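Local structure of cytochrome c, putative (Shewanella oneidensis, 1SP3) at residues P48-V53 against A297-D302; D103-Y108 against A125-N130; G256-E261 against Y271-G276. The protein carries eight c-type hemes and is probably a respiratory oxidoreductase, a tetrathionate reductase that passes electrons along its heme chain. All blocks are in the same frame, centred on the assembly; numbering follows the deposited sequence.

In the fold
The three contacts lie well apart, none closer to another than about 18 Å between nearest atoms. Interaction 1 spans 244 residues and joins the 44-53 hairpin to a loop of the large mixed sheet; interactions 2 and 3 are short closures nested inside that span. Interactions 1 and 3 are surface contacts and both involve the mixed sheet, one through the loop after strand 295-297, the other through strand 271-272; each uses a salt bridge. Interaction 2, partly buried among the hemes on the far side of the chain's centre from interaction 1, has no salt bridge across it: an isoleucine packs into the loop, one hydroxyl-to-carbonyl hydrogen bond crosses, and a water bridges the two segments.

Interaction 1: P48-V53 against A297-D302; sequences PDRTVV and AYMAGD
The two-stranded hairpin 44-53 meets the loop that follows strand 295-297 through an end-on salt bridge between Arg50 and Asp302. Arg50 NH2 lies 2.7 Å from Asp302 OD2 and Arg50 NH1 lies 3.1 Å from Asp302 OD1. Each carboxylate oxygen is met on its syn side and close to the guanidinium plane, although the two flat groups are twisted 28° apart. The arginine chain runs extended from CG to NE, so its charged end spans the gap between the backbones. Met299 CG packs over one face of the guanidinium, 3.7 Å from Arg50 NH2. With bends at chi2 (-78°) and chi3 (-65°), the rest of the methionine turns toward the hairpin, where Met299 CE meets Val52 CB tip to tip at 3.9 Å.

Asp302 closes a type II turn beginning at Met299, and its side chain reaches back to the start of that turn: Met299 N donates to Asp302 OD2 at 3.0 Å, from above the carboxylate plane. From the same segment, Tyr298 OH donates a hydrogen bond to Asp302 O and is also linked to Phe345 N. Asp49 adds a long, purely electrostatic contact to Arg50 NE. With two donors on OD2 and one on OD1, these bonds should restrict the carboxylate's rotation, and the positive charge beside it would be expected to stabilise its ionised form.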
# COMPACT_ATOMS: atom_id res chain seq x y z
N PRO A 48 12.39 -12.57 8.92
CA PRO A 48 13.68 -12.94 9.51
C PRO A 48 13.77 -14.41 9.97
O PRO A 48 14.79 -15.08 9.72
CB PRO A 48 13.78 -11.97 10.70
CG PRO A 48 13.13 -10.75 10.17
CD PRO A 48 11.91 -11.30 9.49
N ASP A 49 12.67 -14.92 10.54
CA ASP A 49 12.65 -16.19 11.25
C ASP A 49 11.73 -17.27 10.64
O ASP A 49 11.63 -18.34 11.19
CB ASP A 49 12.14 -15.92 12.67
CG ASP A 49 10.77 -15.19 12.69
OD1 ASP A 49 10.59 -14.11 11.98
OD2 ASP A 49 9.80 -15.65 13.41
N ARG A 50 11.02 -16.96 9.55
CA ARG A 50 10.00 -17.85 8.97
C ARG A 50 9.55 -17.34 7.59
O ARG A 50 9.62 -16.13 7.32
CB ARG A 50 8.76 -17.97 9.89
CG ARG A 50 8.25 -16.63 10.45
CD ARG A 50 6.90 -16.63 11.29
NE ARG A 50 6.62 -15.26 11.71
CZ ARG A 50 5.56 -14.83 12.38
NH1 ARG A 50 4.57 -15.68 12.75
NH2 ARG A 50 5.49 -13.49 12.66
N THR A 51 9.11 -18.25 6.70
CA THR A 51 8.41 -17.86 5.45
C THR A 51 6.87 -17.94 5.64
O THR A 51 6.34 -18.90 6.24
CB THR A 51 8.84 -18.71 4.24
OG1 THR A 51 10.23 -18.52 4.01
CG2 THR A 51 8.23 -18.24 2.99
N VAL A 52 6.18 -16.88 5.20
CA VAL A 52 4.75 -16.80 5.43
C VAL A 52 4.06 -16.51 4.14
O VAL A 52 4.66 -16.14 3.16
CB VAL A 52 4.32 -15.68 6.45
CG1 VAL A 52 4.73 -16.06 7.88
CG2 VAL A 52 4.87 -14.27 6.02
N VAL A 53 2.77 -16.74 4.18
CA VAL A 53 1.87 -16.26 3.16
C VAL A 53 1.25 -14.96 3.65
O VAL A 53 0.48 -14.93 4.58
CB VAL A 53 0.88 -17.36 2.69
CG1 VAL A 53 -0.18 -16.74 1.70
CG2 VAL A 53 1.68 -18.47 1.96
N ALA A 297 7.34 -8.60 9.60
CA ALA A 297 5.91 -8.32 9.69
C ALA A 297 5.23 -8.97 10.89
O ALA A 297 5.51 -10.09 11.24
CB ALA A 297 5.18 -8.72 8.37
N TYR A 298 4.27 -8.25 11.48
CA TYR A 298 3.37 -8.79 12.47
C TYR A 298 2.33 -9.65 11.75
O TYR A 298 1.71 -9.20 10.78
CB TYR A 298 2.69 -7.65 13.26
CG TYR A 298 1.72 -8.25 14.29
CD1 TYR A 298 2.17 -8.64 15.57
CD2 TYR A 298 0.39 -8.52 13.96
CE1 TYR A 298 1.30 -9.24 16.52
CE2 TYR A 298 -0.52 -9.12 14.93
CZ TYR A 298 -0.02 -9.49 16.20
OH TYR A 298 -0.85 -10.08 17.16
N MET A 299 2.14 -10.88 12.18
CA MET A 299 1.14 -11.70 11.54
C MET A 299 0.06 -12.12 12.53
O MET A 299 0.28 -12.05 13.76
CB MET A 299 1.73 -12.97 10.95
CG MET A 299 2.92 -12.73 10.08
SD MET A 299 2.26 -12.16 8.54
CE MET A 299 1.37 -13.53 7.95
N ALA A 300 -1.12 -12.49 11.99
CA ALA A 300 -2.25 -12.76 12.85
C ALA A 300 -1.90 -13.84 13.82
O ALA A 300 -1.29 -14.79 13.48
CB ALA A 300 -3.47 -13.15 12.02
N GLY A 301 -2.26 -13.62 15.08
CA GLY A 301 -1.90 -14.54 16.13
C GLY A 301 -0.57 -14.33 16.83
O GLY A 301 -0.37 -15.00 17.81
N ASP A 302 0.34 -13.46 16.34
CA ASP A 302 1.65 -13.26 16.95
C ASP A 302 1.41 -12.65 18.33
O ASP A 302 0.56 -11.80 18.47
CB ASP A 302 2.44 -12.21 16.17
CG ASP A 302 3.05 -12.74 14.89
OD1 ASP A 302 2.78 -13.89 14.50
OD2 ASP A 302 3.88 -12.07 14.25

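Interaction 2: D103-Y108 against A125-N130; sequences DTTGTY and AKIAQN
Ile127 places CG1 beside its own backbone N (chi1 -68°) and extends onward to CD1 (chi2 170°), which carries the methyl end from helix 124-129 into the loop 103-108. There Ile127 CD1 touches Tyr108 CB at 3.8 Å, near the plane of the tyrosine ring at its edge, and Thr107 OG1 at 3.5 Å. The other branch, Ile127 CG2, rests on Asp103 OD2 at 3.7 Å. Leu99 of helix 99-102 adds to this apolar packing.

The loop is folded around Asp103. Thr105 N bonds to Asp103 OD2 from above the carboxylate plane, forming an Asx turn, while Thr105 OG1 takes the syn lone pair of the same oxygen at 2.6 Å. Thr107 N then donates to Thr105 OG1 in an ST turn, and Tyr108 N reaches Asp103 OD1. Tyr108 OH is held farther off by Asp97 and Tyr81.

At the helix end, Thr104 OG1 donates to Asn130 O at 2.5 Å, tilted 35° from the carbonyl plane. A water gives protons to Asp103 OD2 and Ile127 O and accepts from Thr104 N. The contact ties the loop that follows heme ligand His102 to a helix that touches a heme through Ala128. The donors gathered round the buried Asp103 carboxylate would be expected to stabilise its negative charge beside the apolar isoleucine.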
# COMPACT_ATOMS: atom_id res chain seq x y z
N ASP A 103 -10.71 0.09 -18.72
CA ASP A 103 -11.66 1.16 -19.09
C ASP A 103 -11.00 2.48 -19.56
O ASP A 103 -10.20 3.07 -18.83
CB ASP A 103 -12.62 1.47 -17.92
CG ASP A 103 -13.47 2.70 -18.21
OD1 ASP A 103 -13.55 3.59 -17.32
OD2 ASP A 103 -14.04 2.84 -19.32
N THR A 104 -11.38 2.99 -20.75
CA THR A 104 -10.78 4.23 -21.20
C THR A 104 -11.77 5.38 -21.07
O THR A 104 -11.44 6.47 -21.41
CB THR A 104 -10.29 4.15 -22.66
OG1 THR A 104 -11.41 3.88 -23.53
CG2 THR A 104 -9.37 2.96 -22.87
N THR A 105 -12.98 5.14 -20.59
CA THR A 105 -13.95 6.23 -20.65
C THR A 105 -13.84 7.12 -19.41
O THR A 105 -14.38 8.19 -19.42
CB THR A 105 -15.38 5.70 -20.70
OG1 THR A 105 -15.59 4.90 -19.50
CG2 THR A 105 -15.62 4.77 -21.94
N GLY A 106 -13.24 6.60 -18.34
CA GLY A 106 -13.14 7.32 -17.08
C GLY A 106 -14.41 7.22 -16.32
O GLY A 106 -14.55 7.86 -15.28
N THR A 107 -15.39 6.45 -16.79
CA THR A 107 -16.63 6.39 -16.00
C THR A 107 -16.73 5.11 -15.16
O THR A 107 -17.63 5.01 -14.31
CB THR A 107 -17.88 6.48 -16.87
OG1 THR A 107 -18.03 5.27 -17.65
CG2 THR A 107 -17.78 7.66 -17.84
N TYR A 108 -15.89 4.10 -15.44
CA TYR A 108 -16.05 2.83 -14.73
C TYR A 108 -15.62 3.00 -13.26
O TYR A 108 -14.55 3.49 -12.97
CB TYR A 108 -15.36 1.65 -15.42
CG TYR A 108 -15.49 0.33 -14.64
CD1 TYR A 108 -16.59 -0.48 -14.78
CD2 TYR A 108 -14.45 -0.11 -13.79
CE1 TYR A 108 -16.68 -1.71 -14.13
CE2 TYR A 108 -14.54 -1.35 -13.14
CZ TYR A 108 -15.66 -2.11 -13.30
OH TYR A 108 -15.76 -3.28 -12.61
N ALA A 125 -22.16 -1.75 -21.39
CA ALA A 125 -21.87 -2.07 -22.77
C ALA A 125 -20.87 -1.11 -23.36
O ALA A 125 -19.83 -1.53 -23.92
CB ALA A 125 -23.20 -2.16 -23.62
N LYS A 126 -21.12 0.17 -23.14
CA LYS A 126 -20.28 1.27 -23.63
C LYS A 126 -18.87 1.25 -23.06
O LYS A 126 -17.89 1.37 -23.81
CB LYS A 126 -20.92 2.62 -23.35
CG LYS A 126 -20.35 3.78 -24.15
CD LYS A 126 -20.60 3.60 -25.70
CE LYS A 126 -22.08 3.18 -26.11
NZ LYS A 126 -22.64 3.94 -27.30
N ILE A 127 -18.77 1.02 -21.75
CA ILE A 127 -17.45 0.81 -21.14
C ILE A 127 -16.73 -0.37 -21.82
O ILE A 127 -15.57 -0.22 -22.21
CB ILE A 127 -17.61 0.58 -19.65
CG1 ILE A 127 -18.11 1.91 -18.99
CG2 ILE A 127 -16.31 -0.06 -19.02
CD1 ILE A 127 -18.54 1.83 -17.54
N ALA A 128 -17.40 -1.52 -21.95
CA ALA A 128 -16.79 -2.71 -22.55
C ALA A 128 -16.30 -2.46 -23.96
O ALA A 128 -15.26 -2.96 -24.31
CB ALA A 128 -17.76 -3.84 -22.62
N GLN A 129 -17.06 -1.72 -24.78
CA GLN A 129 -16.68 -1.46 -26.16
C GLN A 129 -15.46 -0.59 -26.27
O GLN A 129 -14.66 -0.71 -27.25
CB GLN A 129 -17.83 -0.78 -26.89
CG GLN A 129 -18.98 -1.71 -27.19
CD GLN A 129 -20.24 -0.95 -27.52
OE1 GLN A 129 -21.31 -1.30 -27.03
NE2 GLN A 129 -20.11 0.11 -28.35
N ASN A 130 -15.26 0.27 -25.27
CA ASN A 130 -14.15 1.20 -25.35
C ASN A 130 -12.84 0.83 -24.64
O ASN A 130 -11.93 1.61 -24.55
CB ASN A 130 -14.63 2.56 -24.95
CG ASN A 130 -15.54 3.15 -26.03
OD1 ASN A 130 -15.01 3.68 -27.00
ND2 ASN A 130 -16.91 2.97 -25.92
O HOH W 1 -13.80 1.55 -21.57

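Interaction 3: G256-E261 against Y271-G276; sequences GDDKPE and YQKKKG
Lys259 lies across one face of the Tyr271 ring at about a right angle, with Lys259 CE 4.0 Å from the ring centroid and only 9° off the normal, a CH-pi contact. Lys259 NZ continues past the centre to an off-centre cation-pi position. At the ring's edge comes Asp257 O, in plane, and Asp257 N donates to Tyr271 OH at 3.2 Å. That hydroxyl is also bonded to Thr254 O, shortly before 256-261 in the same loop. Replacing Tyr271 by an alanine is likely to leave Asp257 N and Thr254 O without their shared hydroxyl and to open a gap beneath the aliphatic part of Lys259.

Just beyond strand 271-272, Lys273 has CG anti to its backbone N (chi1 179°) and an extended chain that runs beside the loop. Lys273 CG passes 3.2 Å from Asp257 O, and Lys273 NZ forms a salt bridge to Asp258 OD1 at 3.1 Å, on the syn side. Phe360 lies in a cation-pi contact with Lys273.

The chain reverses between strands 271-272 and 276-281, antiparallel neighbours in the mixed sheet, and their pairing carries a classic beta bulge, with Lys275 and Gly276 both facing Gln272. The loop is secured to this turn by Gly256 N, 2.7 Å from Lys273 O, and by Glu261, whose OE2 accepts from Lys273 N at 2.9 Å in a nearly straight bond of 179°. A water joins Glu261 OE2 to Lys274 N.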
# COMPACT_ATOMS: atom_id res chain seq x y z
N GLY A 256 -15.84 6.28 19.34
CA GLY A 256 -17.07 5.91 20.03
C GLY A 256 -17.72 6.95 20.94
O GLY A 256 -18.77 6.65 21.55
N ASP A 257 -17.13 8.14 21.02
CA ASP A 257 -17.67 9.25 21.80
C ASP A 257 -18.44 10.24 20.94
O ASP A 257 -18.22 10.32 19.73
CB ASP A 257 -16.55 10.01 22.51
CG ASP A 257 -16.02 9.28 23.74
OD1 ASP A 257 -16.76 8.40 24.28
OD2 ASP A 257 -14.87 9.50 24.23
N ASP A 258 -19.35 11.01 21.57
CA ASP A 258 -20.17 12.02 20.85
C ASP A 258 -19.64 13.46 20.99
O ASP A 258 -20.38 14.43 20.84
CB ASP A 258 -21.69 11.94 21.23
CG ASP A 258 -22.31 10.61 20.82
OD1 ASP A 258 -22.35 10.26 19.60
OD2 ASP A 258 -22.76 9.82 21.66
N LYS A 259 -18.36 13.59 21.25
CA LYS A 259 -17.68 14.86 21.19
C LYS A 259 -17.57 15.32 19.73
O LYS A 259 -17.71 14.52 18.79
CB LYS A 259 -16.31 14.75 21.87
CG LYS A 259 -15.33 13.78 21.23
CD LYS A 259 -14.16 13.48 22.16
CE LYS A 259 -12.84 13.58 21.41
NZ LYS A 259 -11.82 12.55 21.89
N PRO A 260 -17.36 16.63 19.54
CA PRO A 260 -17.35 17.22 18.18
C PRO A 260 -16.29 16.59 17.25
O PRO A 260 -15.13 16.31 17.65
CB PRO A 260 -17.03 18.72 18.44
CG PRO A 260 -17.42 18.98 19.89
CD PRO A 260 -17.15 17.66 20.60
N GLU A 261 -16.69 16.36 16.01
CA GLU A 261 -15.80 15.77 15.00
C GLU A 261 -15.00 16.86 14.27
O GLU A 261 -15.25 17.16 13.10
CB GLU A 261 -16.61 14.95 14.03
CG GLU A 261 -17.42 13.86 14.72
CD GLU A 261 -17.86 12.84 13.70
OE1 GLU A 261 -17.97 13.27 12.50
OE2 GLU A 261 -18.02 11.62 14.05
N TYR A 271 -10.96 14.12 14.44
CA TYR A 271 -11.72 13.19 15.26
C TYR A 271 -12.95 12.68 14.49
O TYR A 271 -13.63 13.47 13.85
CB TYR A 271 -12.21 13.79 16.60
CG TYR A 271 -12.94 12.69 17.38
CD1 TYR A 271 -12.22 11.67 17.95
CD2 TYR A 271 -14.33 12.61 17.42
CE1 TYR A 271 -12.84 10.64 18.60
CE2 TYR A 271 -14.96 11.57 18.12
CZ TYR A 271 -14.18 10.60 18.71
OH TYR A 271 -14.72 9.51 19.37
N GLN A 272 -13.21 11.37 14.52
CA GLN A 272 -14.50 10.88 14.09
C GLN A 272 -14.91 9.79 15.02
O GLN A 272 -14.06 8.96 15.44
CB GLN A 272 -14.41 10.29 12.68
CG GLN A 272 -14.26 11.36 11.62
CD GLN A 272 -14.27 10.75 10.23
OE1 GLN A 272 -15.26 10.87 9.54
NE2 GLN A 272 -13.17 10.07 9.83
N LYS A 273 -16.21 9.78 15.34
CA LYS A 273 -16.74 8.86 16.33
C LYS A 273 -16.44 7.46 15.87
O LYS A 273 -16.04 6.61 16.66
CB LYS A 273 -18.25 9.03 16.47
CG LYS A 273 -18.90 8.07 17.49
CD LYS A 273 -20.39 8.32 17.54
CE LYS A 273 -21.08 7.03 17.94
NZ LYS A 273 -22.38 7.35 18.58
N LYS A 274 -16.62 7.22 14.58
CA LYS A 274 -16.48 5.85 14.02
C LYS A 274 -15.02 5.35 13.98
O LYS A 274 -14.79 4.15 13.89
CB LYS A 274 -16.98 5.83 12.57
CG LYS A 274 -18.48 5.75 12.30
CD LYS A 274 -18.61 5.53 10.74
CE LYS A 274 -19.99 5.86 10.16
NZ LYS A 274 -21.06 4.98 10.74
N LYS A 275 -14.05 6.24 14.00
CA LYS A 275 -12.67 5.82 13.82
C LYS A 275 -11.62 6.26 14.84
O LYS A 275 -10.62 5.66 14.90
CB LYS A 275 -12.19 6.27 12.43
CG LYS A 275 -12.94 5.55 11.24
CD LYS A 275 -12.61 6.19 9.87
CE LYS A 275 -13.67 5.80 8.76
NZ LYS A 275 -13.30 6.20 7.34
N GLY A 276 -11.80 7.35 15.57
CA GLY A 276 -10.82 7.76 16.60
C GLY A 276 -10.14 9.06 16.17
O GLY A 276 -10.74 9.83 15.48
O HOH W 2 -18.15 9.02 12.62
O HOH W 3 -17.75 13.15 9.65